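PDB 5K04: N-terminal acetyltransferase B complex subunit MDM20 from Candida albicans, which probably serves as the non-catalytic, helical auxiliary subunit of the NatB complex, which acetylates the N-termini of proteins. Local coordinates for residues 422-425 and 426-429; 523-526 and 527-530; 608-611 and 612-615. All coordinates share one frame; numbering follows the deposited sequence.

Contact 1: residues 422-425 and 426-429; sequences LNTN and DLIF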
loop_
_atom_site.group_PDB
_atom_site.type_symbol
_atom_site.label_atom_id
_atom_site.label_comp_id
_atom_site.label_asym_id
_atom_site.label_seq_id
_atom_site.Cartn_x
_atom_site.Cartn_y
_atom_site.Cartn_z
ATOM N N LEU A 422 -3.507 -11.048 -22.714
ATOM C CA LEU A 422 -3.154 -11.030 -24.121
ATOM C C LEU A 422 -1.776 -10.398 -24.286
ATOM O O LEU A 422 -1.158 -9.941 -23.315
ATOM C CB LEU A 422 -4.197 -10.255 -24.930
ATOM C CG LEU A 422 -5.638 -10.741 -24.803
ATOM C CD1 LEU A 422 -6.593 -9.766 -25.524
ATOM C CD2 LEU A 422 -5.796 -12.180 -25.326
ATOM N N ASN A 423 -1.299 -10.398 -25.535
ATOM C CA ASN A 423 -0.065 -9.727 -25.911
ATOM C C ASN A 423 -0.297 -8.268 -26.294
ATOM O O ASN A 423 0.564 -7.651 -26.935
ATOM C CB ASN A 423 0.618 -10.495 -27.044
ATOM C CG ASN A 423 1.017 -11.890 -26.622
ATOM O OD1 ASN A 423 1.764 -12.082 -25.653
ATOM N ND2 ASN A 423 0.507 -12.876 -27.335
ATOM N N THR A 424 -1.445 -7.711 -25.897
ATOM C CA THR A 424 -1.808 -6.314 -26.119
ATOM C C THR A 424 -1.199 -5.415 -25.034
ATOM O O THR A 424 -1.879 -4.638 -24.362
ATOM C CB THR A 424 -3.325 -6.193 -26.138
ATOM O OG1 THR A 424 -3.851 -6.749 -24.923
ATOM C CG2 THR A 424 -3.902 -6.957 -27.301
ATOM N N ASN A 425 0.122 -5.525 -24.872
ATOM C CA ASN A 425 0.797 -4.897 -23.738
ATOM C C ASN A 425 0.855 -3.380 -23.870
ATOM O O ASN A 425 1.121 -2.681 -22.884
ATOM C CB ASN A 425 2.186 -5.509 -23.620
ATOM C CG ASN A 425 2.155 -7.032 -23.730
ATOM O OD1 ASN A 425 1.308 -7.703 -23.127
ATOM N ND2 ASN A 425 3.057 -7.575 -24.535
ATOM N N ASP A 426 0.537 -2.899 -25.068
ATOM C CA ASP A 426 0.494 -1.497 -25.465
ATOM C C ASP A 426 -0.551 -0.690 -24.689
ATOM O O ASP A 426 -0.411 0.526 -24.553
ATOM C CB ASP A 426 0.152 -1.498 -26.970
ATOM C CG ASP A 426 0.866 -0.481 -27.734
ATOM O OD1 ASP A 426 0.821 0.699 -27.339
ATOM O OD2 ASP A 426 1.467 -0.855 -28.760
ATOM N N LEU A 427 -1.615 -1.344 -24.204
ATOM C CA LEU A 427 -2.911 -0.708 -23.984
ATOM C C LEU A 427 -3.290 -0.561 -22.516
ATOM O O LEU A 427 -4.386 -0.070 -22.213
ATOM C CB LEU A 427 -4.011 -1.505 -24.703
ATOM C CG LEU A 427 -3.795 -1.803 -26.188
ATOM C CD1 LEU A 427 -4.949 -2.644 -26.740
ATOM C CD2 LEU A 427 -3.603 -0.502 -26.999
ATOM N N ILE A 428 -2.426 -0.975 -21.600
ATOM C CA ILE A 428 -2.756 -0.933 -20.180
ATOM C C ILE A 428 -2.416 0.424 -19.559
ATOM O O ILE A 428 -3.230 1.009 -18.838
ATOM C CB ILE A 428 -2.031 -2.099 -19.478
ATOM C CG1 ILE A 428 -2.551 -3.445 -20.026
ATOM C CG2 ILE A 428 -2.147 -1.981 -17.981
ATOM C CD1 ILE A 428 -1.893 -4.667 -19.397
ATOM N N PHE A 429 -1.220 0.948 -19.847
ATOM C CA PHE A 429 -0.785 2.224 -19.278
ATOM C C PHE A 429 -1.767 3.370 -19.482
ATOM O O PHE A 429 -1.925 4.180 -18.551
ATOM C CB PHE A 429 0.587 2.611 -19.865
ATOM C CG PHE A 429 1.720 2.412 -18.909
ATOM C CD1 PHE A 429 1.803 3.164 -17.744
ATOM C CD2 PHE A 429 2.707 1.466 -19.165
ATOM C CE1 PHE A 429 2.852 2.969 -16.843
ATOM C CE2 PHE A 429 3.766 1.270 -18.281
ATOM C CZ PHE A 429 3.840 2.022 -17.120
HETATM O O HOH W 1 0.801 -0.261 -21.650
#
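Thr424 and Leu427 meet where the continuous loop of 422-425 and 426-429 turns back on itself before a helix begins. Taking the first segment in order, Asn423 contributes through its backbone: its carbonyl O accepts a weak hydrogen bond from Asn425 N at 3.0 Å, which closes an inverse gamma turn centred on Thr424. The CB of Asn423 leads away from 426-429, and its amide OD1 and ND2 are hydrogen-bonded to Thr663 OG1 and Gln711 OE1.

Thr424 then opens a second, overlapping turn. Its carbonyl O accepts a weak hydrogen bond from Leu427 N at 3.3 Å, with an N-H...O angle of 154°, and the helical backbone angles of the two residues between them, Asn425 and Asp426, fit a type I beta turn. The side chains follow the same i to i+3 relation, since Thr424 CB meets Leu427 CD1 at 3.9 Å. Leu427 CG stands anti to its own carbonyl carbon (chi1 -53°), and with chi2 extended the leucine runs back past Thr424 O, its CB 3.8 Å from that oxygen, until the CD1 branch reaches the threonine.

Asn425 continues the turn by way of water. Its carbonyl O takes a hydrogen bond from water 1 at 2.7 Å, and the same water accepts one from Phe429 N at 3.0 Å, so an i to i+4 link of the helical kind is made with a water inserted.

Around the loop, Thr424, Leu427 and Ile428 rest on Tyr419 of the preceding helix 409-419. Thr424 and Asp426 face Ser738 of helix 729-747, and Phe429, where helix 429-434 begins, packs against Asn458 and Ala461 of helix 456-485.

Contact 2: residues 523-526 and 527-530; sequences GTDG and YLNY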
loop_
_atom_site.group_PDB
_atom_site.type_symbol
_atom_site.label_atom_id
_atom_site.label_comp_id
_atom_site.label_asym_id
_atom_site.label_seq_id
_atom_site.Cartn_x
_atom_site.Cartn_y
_atom_site.Cartn_z
ATOM N N GLY A 523 18.765 0.325 -25.216
ATOM C CA GLY A 523 20.185 0.409 -24.924
ATOM C C GLY A 523 20.551 1.466 -23.905
ATOM O O GLY A 523 21.680 1.964 -23.906
ATOM N N THR A 524 19.617 1.793 -23.012
ATOM C CA THR A 524 19.687 3.016 -22.207
ATOM C C THR A 524 20.414 2.740 -20.898
ATOM O O THR A 524 19.811 2.305 -19.914
ATOM C CB THR A 524 18.284 3.552 -21.956
ATOM O OG1 THR A 524 17.629 2.719 -20.995
ATOM C CG2 THR A 524 17.481 3.521 -23.247
ATOM N N ASP A 525 21.713 3.017 -20.879
ATOM C CA ASP A 525 22.544 2.805 -19.699
ATOM C C ASP A 525 22.472 3.962 -18.710
ATOM O O ASP A 525 23.068 3.862 -17.629
ATOM C CB ASP A 525 24.008 2.575 -20.109
ATOM C CG ASP A 525 24.233 1.214 -20.764
ATOM O OD1 ASP A 525 23.251 0.478 -21.003
ATOM O OD2 ASP A 525 25.405 0.881 -21.034
ATOM N N GLY A 526 21.763 5.045 -19.050
ATOM C CA GLY A 526 21.644 6.159 -18.120
ATOM C C GLY A 526 21.054 5.738 -16.788
ATOM O O GLY A 526 21.568 6.093 -15.724
ATOM N N TYR A 527 19.987 4.943 -16.830
ATOM C CA TYR A 527 19.317 4.514 -15.609
ATOM C C TYR A 527 19.992 3.308 -14.971
ATOM O O TYR A 527 19.934 3.145 -13.745
ATOM C CB TYR A 527 17.855 4.173 -15.904
ATOM C CG TYR A 527 17.008 5.339 -16.361
ATOM C CD1 TYR A 527 17.033 6.567 -15.689
ATOM C CD2 TYR A 527 16.175 5.208 -17.467
ATOM C CE1 TYR A 527 16.240 7.632 -16.116
ATOM C CE2 TYR A 527 15.385 6.259 -17.906
ATOM C CZ TYR A 527 15.416 7.466 -17.232
ATOM O OH TYR A 527 14.618 8.497 -17.683
ATOM N N LEU A 528 20.627 2.461 -15.783
ATOM C CA LEU A 528 21.124 1.177 -15.299
ATOM C C LEU A 528 22.114 1.344 -14.148
ATOM O O LEU A 528 22.063 0.598 -13.166
ATOM C CB LEU A 528 21.761 0.417 -16.459
ATOM C CG LEU A 528 22.374 -0.951 -16.171
ATOM C CD1 LEU A 528 21.307 -2.037 -16.184
ATOM C CD2 LEU A 528 23.457 -1.244 -17.185
ATOM N N ASN A 529 23.015 2.327 -14.250
ATOM C CA ASN A 529 24.071 2.507 -13.252
ATOM C C ASN A 529 23.522 2.942 -11.895
ATOM O O ASN A 529 24.127 2.655 -10.856
ATOM C CB ASN A 529 25.081 3.533 -13.768
ATOM C CG ASN A 529 26.253 3.745 -12.820
ATOM O OD1 ASN A 529 26.136 4.433 -11.799
ATOM N ND2 ASN A 529 27.403 3.173 -13.170
ATOM N N TYR A 530 22.402 3.664 -11.881
ATOM C CA TYR A 530 21.810 4.071 -10.613
ATOM C C TYR A 530 21.183 2.884 -9.893
ATOM O O TYR A 530 21.272 2.776 -8.662
ATOM C CB TYR A 530 20.766 5.168 -10.851
ATOM C CG TYR A 530 19.992 5.565 -9.608
ATOM C CD1 TYR A 530 18.835 4.879 -9.224
ATOM C CD2 TYR A 530 20.407 6.625 -8.823
ATOM C CE1 TYR A 530 18.133 5.240 -8.088
ATOM C CE2 TYR A 530 19.696 6.998 -7.689
ATOM C CZ TYR A 530 18.567 6.303 -7.329
ATOM O OH TYR A 530 17.879 6.664 -6.199
#
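Asp525, Gly526 and the residues after them coil into the opening turn of helix 525-537, with Asp525 O 3.4 Å from Leu528 N and 3.7 Å from Asn529 N, distances on the long side for a helical turn. This is the N-terminal start of helix 525-537, which follows helix 506-521 after a short connection and packs on it, consistent with a family of the TPR clan, whose members are built from stacked helix pairs. Within 527-530, Tyr530 N gives Tyr527 O a weak hydrogen bond of 3.1 Å.

The side chains divide between two directions. Asp525 and Leu528, three residues apart, lie alongside each other and point the same way. Leu528 CG is anti to its backbone N (chi1 179°), which carries the leucine beside the aspartate; the CD2 branch comes to 4.2 Å from Asp525 OD1, a loose contact of a methyl with a carboxylate oxygen. Nearer the backbone, Leu528 CB sits 3.9 Å from Asp525 O. The leucine also touches Leu516 and Thr520 of helix 506-521.

Tyr527 takes the other direction. Its ring begins beside the Gly526 carbonyl carbon, with Tyr527 CG 4.1 Å from Gly526 C in an oblique relation. With CG anti to the carbonyl carbon of its own residue (chi1 -64°), the ring is sent to helix 456-485, where it meets Leu459 and its OH forms a hydrogen bond with Asp460 OD1.

Contact 3: residues 608-611 and 612-615; sequences VFDN and LLYK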
loop_
_atom_site.group_PDB
_atom_site.type_symbol
_atom_site.label_atom_id
_atom_site.label_comp_id
_atom_site.label_asym_id
_atom_site.label_seq_id
_atom_site.Cartn_x
_atom_site.Cartn_y
_atom_site.Cartn_z
ATOM N N VAL A 608 7.596 -24.646 -17.254
ATOM C CA VAL A 608 8.728 -25.348 -17.859
ATOM C C VAL A 608 9.751 -24.350 -18.378
ATOM O O VAL A 608 10.952 -24.460 -18.096
ATOM C CB VAL A 608 8.260 -26.294 -18.978
ATOM C CG1 VAL A 608 9.428 -27.066 -19.524
ATOM C CG2 VAL A 608 7.195 -27.263 -18.468
ATOM N N PHE A 609 9.282 -23.330 -19.105
ATOM C CA PHE A 609 10.220 -22.401 -19.722
ATOM C C PHE A 609 10.982 -21.600 -18.678
ATOM O O PHE A 609 12.200 -21.415 -18.797
ATOM C CB PHE A 609 9.529 -21.451 -20.690
ATOM C CG PHE A 609 10.477 -20.451 -21.279
ATOM C CD1 PHE A 609 11.505 -20.873 -22.123
ATOM C CD2 PHE A 609 10.384 -19.104 -20.968
ATOM C CE1 PHE A 609 12.403 -19.975 -22.657
ATOM C CE2 PHE A 609 11.285 -18.187 -21.514
ATOM C CZ PHE A 609 12.295 -18.628 -22.354
ATOM N N ASP A 610 10.281 -21.107 -17.653
ATOM C CA ASP A 610 10.952 -20.333 -16.614
ATOM C C ASP A 610 11.966 -21.179 -15.851
ATOM O O ASP A 610 13.020 -20.668 -15.469
ATOM C CB ASP A 610 9.930 -19.711 -15.660
ATOM C CG ASP A 610 9.460 -18.327 -16.127
ATOM O OD1 ASP A 610 10.160 -17.695 -16.952
ATOM O OD2 ASP A 610 8.392 -17.867 -15.663
ATOM N N ASN A 611 11.685 -22.471 -15.640
ATOM C CA ASN A 611 12.687 -23.338 -15.015
ATOM C C ASN A 611 13.941 -23.445 -15.883
ATOM O O ASN A 611 15.062 -23.432 -15.365
ATOM C CB ASN A 611 12.092 -24.723 -14.725
ATOM C CG ASN A 611 11.443 -24.806 -13.323
ATOM O OD1 ASN A 611 11.886 -24.145 -12.373
ATOM N ND2 ASN A 611 10.395 -25.605 -13.202
ATOM N N LEU A 612 13.774 -23.523 -17.211
ATOM C CA LEU A 612 14.928 -23.554 -18.103
ATOM C C LEU A 612 15.657 -22.212 -18.118
ATOM O O LEU A 612 16.889 -22.165 -18.054
ATOM C CB LEU A 612 14.477 -23.935 -19.508
ATOM C CG LEU A 612 15.479 -23.807 -20.659
ATOM C CD1 LEU A 612 16.562 -24.858 -20.537
ATOM C CD2 LEU A 612 14.750 -23.937 -21.997
ATOM N N LEU A 613 14.904 -21.113 -18.193
ATOM C CA LEU A 613 15.494 -19.777 -18.227
ATOM C C LEU A 613 16.464 -19.562 -17.069
ATOM O O LEU A 613 17.586 -19.072 -17.262
ATOM C CB LEU A 613 14.379 -18.721 -18.190
ATOM C CG LEU A 613 14.833 -17.246 -18.294
ATOM C CD1 LEU A 613 15.497 -16.957 -19.645
ATOM C CD2 LEU A 613 13.686 -16.259 -18.031
ATOM N N TYR A 614 16.039 -19.912 -15.850
ATOM C CA TYR A 614 16.842 -19.584 -14.681
ATOM C C TYR A 614 17.969 -20.578 -14.471
ATOM O O TYR A 614 18.989 -20.224 -13.876
ATOM C CB TYR A 614 15.937 -19.451 -13.452
ATOM C CG TYR A 614 15.106 -18.196 -13.589
ATOM C CD1 TYR A 614 15.720 -16.936 -13.595
ATOM C CD2 TYR A 614 13.726 -18.258 -13.783
ATOM C CE1 TYR A 614 14.977 -15.770 -13.778
ATOM C CE2 TYR A 614 12.973 -17.092 -13.959
ATOM C CZ TYR A 614 13.600 -15.851 -13.954
ATOM O OH TYR A 614 12.845 -14.708 -14.127
ATOM N N LYS A 615 17.809 -21.805 -14.974
ATOM C CA LYS A 615 18.950 -22.701 -15.083
ATOM C C LYS A 615 19.972 -22.160 -16.088
ATOM O O LYS A 615 21.175 -22.126 -15.802
ATOM C CB LYS A 615 18.469 -24.099 -15.469
ATOM C CG LYS A 615 19.582 -25.139 -15.543
ATOM C CD LYS A 615 19.003 -26.554 -15.691
ATOM C CE LYS A 615 20.084 -27.602 -15.941
ATOM N NZ LYS A 615 20.994 -27.813 -14.788
HETATM O O HOH W 2 10.193 -15.034 -15.340
#
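Asp610 and Tyr614, one helical turn apart in helix 608-625, lie alongside each other and point the same way, with the carboxylate and ring planes 45° apart. Water 2 joins their polar ends: it donates to Asp610 OD1 at 3.1 Å and forms a hydrogen bond of 2.9 Å with Tyr614 OH. At its root the ring stands obliquely over the backbone, since CG anti to the carbonyl carbon (chi1 -70°) directs CD2 to 3.0 Å from Asp610 O, the oxygen that also accepts from Tyr614 N.

Leu613 fills in beside this pair. Its CD2 lies 4.0 Å from Asp610 OD1 and 4.1 Å above one face of the Tyr614 ring, displaced toward the rim, so one methyl serves both neighbours. Farther round the helix, Leu612 CD2 approaches Phe609 CD1 obliquely at 4.5 Å, a looser apolar contact.

Four i to i+4 bonds hold the spacing; that from Leu613 N to Phe609 O, 2.8 Å long, is the shortest.

The aromatic and leucine side chains fit these first two turns of helix 608-625 among its neighbours: Tyr614 against Ala573, Leu576 and Lys577 of helix 571-584, Leu613 against Asn668 and Phe672 of helix 661-682, and Phe609 and Leu612 on Leu649 of helix 646-649.

How the contacts relate
The three contacts come in series along the chain and form a wide triangle. The centres of contact 1 and contact 2 are 24 Å apart, as are those of contact 1 and contact 3; the centres of contact 2 and contact 3 are 26 Å apart. None touches another, the nearest atoms being about 12, 12 and 15 Å apart in the same order. Shared helices connect them: helix 456-485 receives Phe429 of contact 1 and Tyr527 of contact 2, while helix 661-682 packs on contact 3 and its Thr663 bonds Asn423 of contact 1. Each contact thus marks a local chain turn or helix start within one all-helical body, consistent with a scaffold subunit assembled from packed helices.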